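Aminotransferase class-III (Sphaerobacter thermophilus DSM 20745, PDB 6K8H) belongs to the class-III aminotransferases, a family of fold-type I PLP-dependent enzymes, and binds (5-hydroxy-4,6-dimethylpyridin-3-yl)methyl dihydrogen phosphate in a two-chain assembly. Local coordinates at residues Ser117-Gly127 with Pro289-Met300; Thr128-Arg139 with Tyr154-Glu162. All blocks are in the same frame, centred on the assembly; numbering follows the deposited sequence.

In the fold
The two contacts lie side by side on the same side of the chain's centre, with their centres about 12 Å apart. Along the sequence, interaction 2 is nested inside the chain excursion between the two segments of interaction 1. Strand 120-124 of interaction 1 runs almost directly into helix 127-142 of interaction 2, and that helix packs back against the strand pair, with Ala130 meeting Thr124 and Ala292 while Ala134 meets Val293. The first residues of the helix, Gly127 and Thr128, meet the phosphate of the ligand, so both contacts border the same pocket. Both also touch the second subunit, placing this corner of the seven-stranded sheet at once beside the ligand and at the dimer interface.

Interaction 1 of 2, residues Ser117-Gly127 with Pro289-Met300; sequences SLQQVRFTNSG and PVGAVGGSAEVM. With PLR ((5-hydroxy-4,6-dimethylpyridin-3-yl)methyl dihydrogen phosphate), chain D.
Gly295 O is gripped by two neighbouring amides, Gln119 N at 2.9 Å and Gln120 N at 3.0 Å, the first from above the carbonyl plane and the second nearly in line with the C=O. Two residues facing one make this a classic beta bulge. Beyond it, strands 120-124 and 291-295 run antiparallel, with paired bonds joining Arg122 to Val293 and Thr124 to Gly291. Gln119 extends its side chain to helix 297-300: OE1 accepts from Ala297 N at 2.7 Å, in the carbonyl plane and on a lone pair. Ser296, the N-cap, turns OG between its backbone N and carbonyl carbon (chi1 66°), where it accepts from Val299 N. Residue 291 is glycine where a side chain would point at Thr124 OG1, 3.2 Å from its CA, and at Ser126 O, to which that hydroxyl donates. On one sheet face, the Phe123 ring meets Ala292 CB obliquely at 4.0 Å and packs on helix 102-114. On the other, the bent Met300 chain brings CE to 4.0 Å from Arg122 CG; Arg122 NE bonds His314 of the same chain and NH2 bonds Asn34 of the second subunit. Past the strand, Gly127 N donates to PLR O3P at 3.0 Å. The outermost strand of this chain's sheet, paired with its one antiparallel member and leading into a phosphate-holding helix start, is characteristic of the large domain of fold-type I PLP enzymes.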
# COMPACT_ATOMS: atom_id res chain seq x y z
N SER B 117 -2.46 19.52 14.47
CA SER B 117 -2.43 18.23 15.17
C SER B 117 -1.22 17.39 14.81
O SER B 117 -0.89 16.45 15.55
CB SER B 117 -3.71 17.43 14.89
OG SER B 117 -3.62 16.75 13.65
N LEU B 118 -0.58 17.64 13.67
CA LEU B 118 0.54 16.81 13.25
C LEU B 118 1.81 17.29 13.93
O LEU B 118 2.40 18.30 13.54
CB LEU B 118 0.69 16.82 11.73
CG LEU B 118 -0.49 16.30 10.92
CD1 LEU B 118 -0.17 16.33 9.43
CD2 LEU B 118 -0.86 14.90 11.37
N GLN B 119 2.24 16.55 14.95
CA GLN B 119 3.54 16.74 15.57
C GLN B 119 4.59 15.83 14.96
O GLN B 119 5.73 16.25 14.76
CB GLN B 119 3.45 16.48 17.08
CG GLN B 119 2.30 17.19 17.79
CD GLN B 119 2.43 17.12 19.30
OE1 GLN B 119 2.56 16.04 19.88
NE2 GLN B 119 2.42 18.29 19.94
N GLN B 120 4.21 14.58 14.66
CA GLN B 120 5.09 13.66 13.95
C GLN B 120 4.27 12.86 12.93
O GLN B 120 3.06 12.67 13.10
CB GLN B 120 5.79 12.67 14.90
CG GLN B 120 6.73 13.35 15.91
CD GLN B 120 7.25 12.38 16.95
OE1 GLN B 120 6.63 11.36 17.24
NE2 GLN B 120 8.41 12.70 17.52
N VAL B 121 4.95 12.40 11.87
CA VAL B 121 4.31 11.61 10.83
C VAL B 121 5.19 10.41 10.48
O VAL B 121 6.37 10.36 10.82
CB VAL B 121 4.01 12.43 9.54
CG1 VAL B 121 3.25 13.70 9.87
CG2 VAL B 121 5.29 12.74 8.79
N ARG B 122 4.56 9.43 9.83
CA ARG B 122 5.20 8.31 9.14
C ARG B 122 4.51 8.12 7.80
O ARG B 122 3.28 8.27 7.70
CB ARG B 122 5.12 7.01 9.95
CG ARG B 122 6.00 6.95 11.18
CD ARG B 122 5.82 5.64 11.92
NE ARG B 122 6.58 4.52 11.36
CZ ARG B 122 7.82 4.20 11.72
NH1 ARG B 122 8.45 4.92 12.63
NH2 ARG B 122 8.43 3.15 11.19
N PHE B 123 5.28 7.76 6.77
CA PHE B 123 4.75 7.57 5.43
C PHE B 123 4.51 6.09 5.15
O PHE B 123 5.24 5.22 5.62
CB PHE B 123 5.69 8.17 4.38
CG PHE B 123 5.90 9.64 4.55
CD1 PHE B 123 4.96 10.53 4.07
CD2 PHE B 123 7.00 10.12 5.23
CE1 PHE B 123 5.12 11.89 4.24
CE2 PHE B 123 7.17 11.49 5.42
CZ PHE B 123 6.23 12.37 4.93
N THR B 124 3.44 5.83 4.39
CA THR B 124 3.07 4.50 3.93
C THR B 124 2.93 4.54 2.41
O THR B 124 3.24 5.57 1.80
CB THR B 124 1.76 4.06 4.58
OG1 THR B 124 0.71 4.89 4.08
CG2 THR B 124 1.82 4.18 6.11
N ASN B 125 2.45 3.46 1.81
CA ASN B 125 2.35 3.39 0.35
C ASN B 125 0.93 3.52 -0.17
O ASN B 125 0.71 3.40 -1.38
CB ASN B 125 3.00 2.10 -0.14
CG ASN B 125 4.42 1.98 0.34
OD1 ASN B 125 5.29 2.71 -0.12
ND2 ASN B 125 4.65 1.12 1.33
N SER B 126 -0.05 3.78 0.71
CA SER B 126 -1.44 3.93 0.30
C SER B 126 -2.20 4.56 1.46
O SER B 126 -1.77 4.49 2.61
CB SER B 126 -2.07 2.61 -0.13
OG SER B 126 -2.09 1.73 0.96
N GLY B 127 -3.34 5.17 1.12
CA GLY B 127 -4.26 5.60 2.16
C GLY B 127 -4.81 4.44 2.96
O GLY B 127 -5.04 4.54 4.16
N PRO B 289 2.32 6.79 -5.56
CA PRO B 289 1.69 6.05 -4.46
C PRO B 289 2.19 6.54 -3.11
O PRO B 289 3.38 6.76 -2.91
CB PRO B 289 2.09 4.59 -4.73
CG PRO B 289 2.43 4.55 -6.20
CD PRO B 289 3.03 5.89 -6.49
N VAL B 290 1.26 6.72 -2.17
CA VAL B 290 1.59 7.40 -0.92
C VAL B 290 0.48 7.23 0.10
O VAL B 290 -0.70 7.09 -0.25
CB VAL B 290 1.83 8.90 -1.18
CG1 VAL B 290 0.52 9.56 -1.58
CG2 VAL B 290 2.46 9.59 0.04
N GLY B 291 0.86 7.25 1.37
CA GLY B 291 -0.05 7.50 2.47
C GLY B 291 0.77 8.04 3.62
O GLY B 291 2.00 8.08 3.57
N ALA B 292 0.08 8.44 4.67
CA ALA B 292 0.80 8.94 5.84
C ALA B 292 -0.13 8.87 7.03
O ALA B 292 -1.33 9.09 6.90
CB ALA B 292 1.30 10.38 5.64
N VAL B 293 0.44 8.57 8.19
CA VAL B 293 -0.27 8.64 9.45
C VAL B 293 0.52 9.58 10.34
O VAL B 293 1.75 9.48 10.43
CB VAL B 293 -0.42 7.23 10.08
CG1 VAL B 293 0.90 6.48 10.05
CG2 VAL B 293 -0.94 7.33 11.49
N GLY B 294 -0.17 10.54 10.96
CA GLY B 294 0.53 11.46 11.82
C GLY B 294 -0.36 11.91 12.95
O GLY B 294 -1.57 11.71 12.94
N GLY B 295 0.26 12.56 13.93
CA GLY B 295 -0.50 13.10 15.04
C GLY B 295 0.40 13.51 16.19
O GLY B 295 1.55 13.93 15.98
N SER B 296 -0.16 13.45 17.39
CA SER B 296 0.59 13.79 18.59
C SER B 296 1.81 12.88 18.73
O SER B 296 1.76 11.69 18.41
CB SER B 296 -0.29 13.70 19.82
OG SER B 296 -0.70 12.37 20.08
N ALA B 297 2.92 13.48 19.21
CA ALA B 297 4.09 12.68 19.57
C ALA B 297 3.74 11.62 20.61
O ALA B 297 4.28 10.51 20.59
CB ALA B 297 5.20 13.58 20.08
N GLU B 298 2.77 11.93 21.48
CA GLU B 298 2.35 10.99 22.51
C GLU B 298 1.87 9.67 21.90
O GLU B 298 2.31 8.59 22.30
CB GLU B 298 1.27 11.62 23.39
CG GLU B 298 0.49 10.65 24.27
CD GLU B 298 1.26 10.16 25.50
OE1 GLU B 298 2.40 10.63 25.73
OE2 GLU B 298 0.72 9.29 26.23
N VAL B 299 0.97 9.74 20.92
CA VAL B 299 0.45 8.50 20.35
C VAL B 299 1.43 7.92 19.34
O VAL B 299 1.66 6.71 19.31
CB VAL B 299 -0.94 8.74 19.72
CG1 VAL B 299 -1.46 7.45 19.11
CG2 VAL B 299 -1.92 9.28 20.75
N MET B 300 2.04 8.77 18.52
CA MET B 300 2.97 8.27 17.52
C MET B 300 4.18 7.58 18.14
O MET B 300 4.89 6.86 17.44
CB MET B 300 3.41 9.40 16.59
CG MET B 300 2.28 9.97 15.73
SD MET B 300 1.80 8.82 14.44
CE MET B 300 3.31 8.85 13.47
N1 PLR D . -9.77 6.96 2.96
C2 PLR D . -10.50 7.73 2.16
C2A PLR D . -11.43 8.73 2.75
C3 PLR D . -10.38 7.60 0.77
O3 PLR D . -11.13 8.40 -0.02
C4 PLR D . -9.49 6.65 0.23
C4A PLR D . -9.35 6.52 -1.22
C5 PLR D . -8.73 5.87 1.11
C6 PLR D . -8.93 6.05 2.45
C5A PLR D . -7.78 4.82 0.61
O4P PLR D . -6.58 5.33 -0.06
P PLR D . -5.84 4.42 -1.16
O1P PLR D . -5.58 3.12 -0.48
O2P PLR D . -6.80 4.28 -2.29
O3P PLR D . -4.60 5.15 -1.55
O HOH W 1 -3.71 14.11 13.73
O HOH W 2 2.25 14.82 22.18
O HOH W 3 6.72 9.99 19.49
O HOH W 4 5.48 5.32 -1.37
O HOH W 5 -1.12 4.52 -2.78

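Interaction 2 of 2, residues Thr128-Arg139 with Tyr154-Glu162; sequences TEAVMMAIKAAR and YHGSYDFAE. With PLR ((5-hydroxy-4,6-dimethylpyridin-3-yl)methyl dihydrogen phosphate), chain D.
Tyr158 meets Met132 over one ring face and Ile135 at its edge. Met132 crosses the ring at about a right angle and sets CG over the centre, 3.5 Å from the centroid; with CG anti to the backbone N (chi1 173°), the thioether continues over the same face, and SD makes an oblique Met-aromatic contact. Ile135 comes to the rim, CD1 lying in the ring plane 3.7 Å from CE2. Phe160 is turned to receive Arg139, whose NH2 sits over its face, 3.4 Å from CD2, in a cation-pi contact, the guanidinium and ring planes 75° apart. Asp159 of the second subunit takes a salt bridge from Arg139 NH1 and is also the main polar partner of Tyr158. At the other end, Thr128 N and OG1 both donate to PLR O1P at 2.8 Å, and OG1 takes a weak bond from Ser157 N. Gly156, whose CA lies 3.3 Å from that hydroxyl, has a positive phi (105°) that suits glycine. Small Ala161 lets Val131 CG1 approach its CB to 3.7 Å. Val131 also touches Leu220 of strand 216-221 and Ala279 of strand 277-281, while Ile135 and Phe160 both reach Ile147 of strand 146-150.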
# COMPACT_ATOMS: atom_id res chain seq x y z
N THR B 128 -5.04 3.30 2.29
CA THR B 128 -5.41 2.07 2.98
C THR B 128 -4.38 1.72 4.05
O THR B 128 -4.74 1.38 5.19
CB THR B 128 -5.53 0.93 1.98
OG1 THR B 128 -6.70 1.14 1.20
CG2 THR B 128 -5.63 -0.43 2.73
N GLU B 129 -3.10 1.76 3.69
CA GLU B 129 -2.05 1.46 4.65
C GLU B 129 -2.02 2.49 5.77
O GLU B 129 -1.80 2.15 6.93
CB GLU B 129 -0.67 1.39 3.97
CG GLU B 129 -0.38 0.08 3.23
CD GLU B 129 1.11 -0.09 2.84
OE1 GLU B 129 1.91 0.85 3.00
OE2 GLU B 129 1.47 -1.19 2.36
N ALA B 130 -2.23 3.76 5.43
CA ALA B 130 -2.25 4.80 6.45
C ALA B 130 -3.35 4.54 7.48
O ALA B 130 -3.11 4.60 8.69
CB ALA B 130 -2.43 6.17 5.80
N VAL B 131 -4.55 4.23 7.00
CA VAL B 131 -5.67 3.93 7.90
C VAL B 131 -5.36 2.71 8.74
O VAL B 131 -5.62 2.68 9.96
CB VAL B 131 -6.97 3.75 7.08
CG1 VAL B 131 -8.11 3.25 7.97
CG2 VAL B 131 -7.35 5.08 6.39
N MET B 132 -4.82 1.66 8.12
CA MET B 132 -4.47 0.46 8.87
C MET B 132 -3.47 0.78 9.97
O MET B 132 -3.65 0.37 11.12
CB MET B 132 -3.90 -0.60 7.93
CG MET B 132 -3.36 -1.81 8.67
SD MET B 132 -2.82 -3.12 7.54
CE MET B 132 -1.13 -2.62 7.17
N MET B 133 -2.43 1.54 9.65
CA MET B 133 -1.38 1.79 10.63
C MET B 133 -1.87 2.74 11.72
O MET B 133 -1.39 2.65 12.85
CB MET B 133 -0.12 2.34 9.97
CG MET B 133 0.61 1.34 9.07
SD MET B 133 0.83 -0.33 9.74
CE MET B 133 1.70 0.06 11.27
N ALA B 134 -2.83 3.61 11.41
CA ALA B 134 -3.45 4.42 12.46
C ALA B 134 -4.23 3.55 13.43
O ALA B 134 -4.11 3.71 14.66
CB ALA B 134 -4.38 5.47 11.84
N ILE B 135 -5.00 2.61 12.90
CA ILE B 135 -5.74 1.67 13.75
C ILE B 135 -4.78 0.87 14.62
O ILE B 135 -5.01 0.68 15.82
CB ILE B 135 -6.62 0.76 12.89
CG1 ILE B 135 -7.83 1.56 12.40
CG2 ILE B 135 -7.02 -0.50 13.68
CD1 ILE B 135 -8.52 0.97 11.18
N LYS B 136 -3.70 0.39 14.01
CA LYS B 136 -2.68 -0.42 14.74
C LYS B 136 -2.01 0.43 15.82
O LYS B 136 -1.79 -0.06 16.92
CB LYS B 136 -1.72 -1.05 13.74
CG LYS B 136 -2.34 -2.18 12.92
CD LYS B 136 -1.54 -2.60 11.72
CE LYS B 136 -0.09 -2.90 12.02
NZ LYS B 136 0.16 -4.35 12.22
N ALA B 137 -1.70 1.69 15.51
CA ALA B 137 -1.09 2.56 16.50
C ALA B 137 -2.01 2.74 17.69
O ALA B 137 -1.57 2.71 18.85
CB ALA B 137 -0.73 3.91 15.89
N ALA B 138 -3.31 2.93 17.42
CA ALA B 138 -4.27 3.12 18.50
C ALA B 138 -4.39 1.87 19.37
O ALA B 138 -4.50 1.97 20.60
CB ALA B 138 -5.64 3.51 17.94
N ARG B 139 -4.40 0.70 18.74
CA ARG B 139 -4.39 -0.53 19.53
C ARG B 139 -3.15 -0.62 20.41
O ARG B 139 -3.24 -0.99 21.58
CB ARG B 139 -4.49 -1.76 18.63
CG ARG B 139 -5.85 -1.96 17.94
CD ARG B 139 -6.14 -3.44 17.69
NE ARG B 139 -7.12 -3.66 16.61
CZ ARG B 139 -6.79 -3.93 15.35
NH1 ARG B 139 -5.52 -4.00 14.99
NH2 ARG B 139 -7.74 -4.12 14.44
N TYR B 154 -16.29 4.95 3.60
CA TYR B 154 -15.21 4.21 2.95
C TYR B 154 -13.86 4.64 3.50
O TYR B 154 -13.59 5.84 3.64
CB TYR B 154 -15.26 4.44 1.43
CG TYR B 154 -14.14 3.76 0.69
CD1 TYR B 154 -14.18 2.40 0.44
CD2 TYR B 154 -13.03 4.47 0.24
CE1 TYR B 154 -13.15 1.76 -0.25
CE2 TYR B 154 -12.00 3.85 -0.44
CZ TYR B 154 -12.07 2.49 -0.68
OH TYR B 154 -11.05 1.87 -1.37
N HIS B 155 -13.00 3.66 3.81
CA HIS B 155 -11.66 3.96 4.31
C HIS B 155 -10.59 3.08 3.67
O HIS B 155 -9.50 2.96 4.23
CB HIS B 155 -11.58 3.80 5.82
CG HIS B 155 -12.58 4.63 6.57
ND1 HIS B 155 -12.45 5.99 6.74
CD2 HIS B 155 -13.72 4.28 7.22
CE1 HIS B 155 -13.47 6.44 7.44
NE2 HIS B 155 -14.26 5.43 7.75
N GLY B 156 -10.88 2.44 2.55
CA GLY B 156 -9.92 1.55 1.91
C GLY B 156 -10.28 0.09 2.12
O GLY B 156 -11.39 -0.25 2.51
N SER B 157 -9.29 -0.78 1.87
CA SER B 157 -9.52 -2.23 1.81
C SER B 157 -9.08 -2.99 3.07
O SER B 157 -9.14 -4.22 3.09
CB SER B 157 -8.86 -2.81 0.55
OG SER B 157 -7.50 -2.45 0.46
N TYR B 158 -8.60 -2.30 4.10
CA TYR B 158 -8.23 -2.98 5.34
C TYR B 158 -9.47 -3.56 6.03
O TYR B 158 -10.44 -2.83 6.27
CB TYR B 158 -7.53 -1.99 6.26
CG TYR B 158 -7.11 -2.51 7.62
CD1 TYR B 158 -6.46 -3.73 7.75
CD2 TYR B 158 -7.32 -1.75 8.76
CE1 TYR B 158 -6.05 -4.20 9.01
CE2 TYR B 158 -6.92 -2.20 10.02
CZ TYR B 158 -6.30 -3.43 10.13
OH TYR B 158 -5.89 -3.87 11.37
N ASP B 159 -9.41 -4.85 6.40
CA ASP B 159 -10.57 -5.59 6.90
C ASP B 159 -11.42 -4.80 7.90
O ASP B 159 -12.65 -4.66 7.74
CB ASP B 159 -10.11 -6.89 7.59
CG ASP B 159 -9.44 -7.86 6.65
OD1 ASP B 159 -8.50 -7.44 5.95
OD2 ASP B 159 -9.81 -9.05 6.63
N PHE B 160 -10.79 -4.30 8.96
CA PHE B 160 -11.54 -3.66 10.03
C PHE B 160 -12.09 -2.30 9.60
O PHE B 160 -13.19 -1.92 10.03
CB PHE B 160 -10.63 -3.53 11.27
CG PHE B 160 -10.14 -4.85 11.78
CD1 PHE B 160 -10.94 -5.65 12.58
CD2 PHE B 160 -8.89 -5.32 11.43
CE1 PHE B 160 -10.50 -6.87 13.04
CE2 PHE B 160 -8.44 -6.55 11.89
CZ PHE B 160 -9.25 -7.32 12.70
N ALA B 161 -11.37 -1.58 8.73
CA ALA B 161 -11.81 -0.26 8.30
C ALA B 161 -12.94 -0.30 7.29
O ALA B 161 -13.67 0.69 7.13
CB ALA B 161 -10.62 0.51 7.71
N GLU B 162 -13.14 -1.43 6.61
CA GLU B 162 -14.13 -1.48 5.55
C GLU B 162 -15.48 -2.05 6.00
O GLU B 162 -16.43 -2.04 5.21
CB GLU B 162 -13.59 -2.28 4.37
CG GLU B 162 -13.45 -3.75 4.64
CD GLU B 162 -12.99 -4.54 3.43
OE1 GLU B 162 -12.66 -3.91 2.40
OE2 GLU B 162 -12.93 -5.78 3.52
N1 PLR D . -9.77 6.96 2.96
C2 PLR D . -10.50 7.73 2.16
C2A PLR D . -11.43 8.73 2.75
C3 PLR D . -10.38 7.60 0.77
O3 PLR D . -11.13 8.40 -0.02
C4 PLR D . -9.49 6.65 0.23
C4A PLR D . -9.35 6.52 -1.22
C5 PLR D . -8.73 5.87 1.11
C6 PLR D . -8.93 6.05 2.45
C5A PLR D . -7.78 4.82 0.61
O4P PLR D . -6.58 5.33 -0.06
P PLR D . -5.84 4.42 -1.16
O1P PLR D . -5.58 3.12 -0.48
O2P PLR D . -6.80 4.28 -2.29
O3P PLR D . -4.60 5.15 -1.55
O HOH W 6 -8.12 0.75 4.90
O HOH W 7 -7.05 -0.62 -1.77